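Local coordinates for protein proline dehydrogenase (Bradyrhizobium japonicum USDA 110, PDB 3HAZ) that probably oxidizes proline to glutamate in two steps, pairing an FAD-dependent proline dehydrogenase with an NAD-dependent aldehyde dehydrogenase in one chain, at residues 780-785 and 795-800. Numbering follows the deposited sequence.
Sequences DDVVTS and SALRLL. With SO4 (sulfate ion), chain E.
Leu797 N donates to Ser785 O at 2.9 Å, approaching from above the carbonyl plane, with a C=O...N angle of 113°. Ala796 CA touches Ser785 O at 3.2 Å in a CA-H...O contact, and Ser785 CB packs on Leu797 CB at 3.6 Å. One helix turn back, Val782 meets two leucines: CG2 lies 3.8 Å from Leu797 CD2, the side chains crossing obliquely, and 4.1 Å from Leu800 CD1, here at about a right angle. Both leucines carry CG anti to the backbone N (chi1 175° in Leu797), which brings CD2 of Leu797 and both methyls of Leu800 to the valine. This is the beta-alpha-beta crossover from strand 765-769 through helix 775-787 to strand 797-803, within the aldehyde dehydrogenase portion; Met767 and Leu892 on the flanking strands widen the apolar layer. Ser785 OG bonds back to Asp781 O at 2.6 Å, a carbonyl that also accepts Ser785 N, and accepts a hydrogen bond from Met946 N. The predicted active-site Cys794 directly precedes Ser795, whose OG donates to sulfate O3 at 2.8 Å; Arg793, Gly948 and Ala949 also hold this ion, most likely picked up from the crystallisation medium. Ala796 CB covers one face of the Arg798 guanidinium, 3.5 Å above its plane, while Arg798 NH1 bonds to Gly791 O.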
loop_
_atom_site.group_PDB
_atom_site.type_symbol
_atom_site.label_atom_id
_atom_site.label_comp_id
_atom_site.label_asym_id
_atom_site.label_seq_id
_atom_site.Cartn_x
_atom_site.Cartn_y
_atom_site.Cartn_z
ATOM N N ASP A 780 -25.117 22.061 -37.329
ATOM C CA ASP A 780 -24.581 22.857 -36.229
ATOM C C ASP A 780 -23.056 22.917 -36.291
ATOM O O ASP A 780 -22.455 23.989 -36.239
ATOM C CB ASP A 780 -24.978 22.250 -34.879
ATOM C CG ASP A 780 -26.425 22.514 -34.513
ATOM O OD1 ASP A 780 -27.121 23.244 -35.254
ATOM O OD2 ASP A 780 -26.868 21.982 -33.474
ATOM N N ASP A 781 -22.437 21.747 -36.384
ATOM C CA ASP A 781 -20.990 21.649 -36.292
ATOM C C ASP A 781 -20.294 22.191 -37.537
ATOM O O ASP A 781 -19.161 22.659 -37.455
ATOM C CB ASP A 781 -20.564 20.203 -36.026
ATOM C CG ASP A 781 -20.983 19.720 -34.654
ATOM O OD1 ASP A 781 -21.292 20.574 -33.794
ATOM O OD2 ASP A 781 -21.008 18.490 -34.441
ATOM N N VAL A 782 -20.964 22.110 -38.684
ATOM C CA VAL A 782 -20.413 22.651 -39.917
ATOM C C VAL A 782 -20.501 24.168 -39.883
ATOM O O VAL A 782 -19.545 24.862 -40.238
ATOM C CB VAL A 782 -21.129 22.118 -41.175
ATOM C CG1 VAL A 782 -20.858 23.038 -42.366
ATOM C CG2 VAL A 782 -20.678 20.689 -41.488
ATOM N N VAL A 783 -21.645 24.681 -39.438
ATOM C CA VAL A 783 -21.833 26.128 -39.357
ATOM C C VAL A 783 -20.809 26.752 -38.402
ATOM O O VAL A 783 -20.191 27.763 -38.716
ATOM C CB VAL A 783 -23.280 26.495 -38.949
ATOM C CG1 VAL A 783 -23.358 27.934 -38.467
ATOM C CG2 VAL A 783 -24.227 26.278 -40.129
ATOM N N THR A 784 -20.622 26.122 -37.249
ATOM C CA THR A 784 -19.646 26.576 -36.262
ATOM C C THR A 784 -18.218 26.511 -36.800
ATOM O O THR A 784 -17.485 27.502 -36.782
ATOM C CB THR A 784 -19.722 25.728 -34.978
ATOM O OG1 THR A 784 -20.951 26.005 -34.300
ATOM C CG2 THR A 784 -18.563 26.061 -34.059
ATOM N N SER A 785 -17.833 25.335 -37.282
ATOM C CA SER A 785 -16.476 25.104 -37.767
ATOM C C SER A 785 -16.068 26.000 -38.940
ATOM O O SER A 785 -14.905 26.381 -39.058
ATOM C CB SER A 785 -16.294 23.629 -38.149
ATOM O OG SER A 785 -16.561 22.783 -37.043
ATOM N N SER A 795 -8.058 26.141 -37.664
ATOM C CA SER A 795 -8.728 24.849 -37.543
ATOM C C SER A 795 -10.038 24.779 -38.335
ATOM O O SER A 795 -10.682 23.727 -38.393
ATOM C CB SER A 795 -9.044 24.588 -36.079
ATOM O OG SER A 795 -9.865 25.625 -35.577
ATOM N N ALA A 796 -10.432 25.899 -38.930
ATOM C CA ALA A 796 -11.759 26.028 -39.533
ATOM C C ALA A 796 -12.015 25.029 -40.646
ATOM O O ALA A 796 -11.114 24.680 -41.418
ATOM C CB ALA A 796 -11.988 27.452 -40.050
ATOM N N LEU A 797 -13.265 24.582 -40.723
ATOM C CA LEU A 797 -13.708 23.700 -41.789
ATOM C C LEU A 797 -13.732 24.439 -43.127
ATOM O O LEU A 797 -14.352 25.497 -43.251
ATOM C CB LEU A 797 -15.096 23.154 -41.465
ATOM C CG LEU A 797 -15.752 22.306 -42.559
ATOM C CD1 LEU A 797 -14.889 21.087 -42.913
ATOM C CD2 LEU A 797 -17.128 21.877 -42.103
ATOM N N ARG A 798 -13.057 23.873 -44.127
ATOM C CA ARG A 798 -13.012 24.466 -45.459
ATOM C C ARG A 798 -13.675 23.560 -46.493
ATOM O O ARG A 798 -14.175 24.036 -47.514
ATOM C CB ARG A 798 -11.564 24.761 -45.881
ATOM C CG ARG A 798 -10.720 25.429 -44.806
ATOM C CD ARG A 798 -11.247 26.815 -44.474
ATOM N NE ARG A 798 -10.329 27.567 -43.616
ATOM C CZ ARG A 798 -10.619 28.749 -43.077
ATOM N NH1 ARG A 798 -9.732 29.370 -42.314
ATOM N NH2 ARG A 798 -11.804 29.309 -43.297
ATOM N N LEU A 799 -13.679 22.256 -46.228
ATOM C CA LEU A 799 -14.169 21.297 -47.209
ATOM C C LEU A 799 -15.025 20.191 -46.593
ATOM O O LEU A 799 -14.513 19.317 -45.902
ATOM C CB LEU A 799 -12.994 20.683 -47.970
ATOM C CG LEU A 799 -13.364 19.731 -49.105
ATOM C CD1 LEU A 799 -14.334 20.408 -50.059
ATOM C CD2 LEU A 799 -12.110 19.275 -49.841
ATOM N N LEU A 800 -16.329 20.226 -46.855
ATOM C CA LEU A 800 -17.230 19.188 -46.357
ATOM C C LEU A 800 -17.463 18.103 -47.401
ATOM O O LEU A 800 -17.902 18.396 -48.512
ATOM C CB LEU A 800 -18.579 19.790 -45.942
ATOM C CG LEU A 800 -19.698 18.811 -45.557
ATOM C CD1 LEU A 800 -19.372 18.027 -44.277
ATOM C CD2 LEU A 800 -21.005 19.560 -45.394
HETATM S S SO4 E . -8.894 26.831 -32.657
HETATM O O1 SO4 E . -8.803 25.383 -32.454
HETATM O O2 SO4 E . -7.818 27.254 -33.553
HETATM O O3 SO4 E . -10.175 27.191 -33.255
HETATM O O4 SO4 E . -8.782 27.499 -31.363
#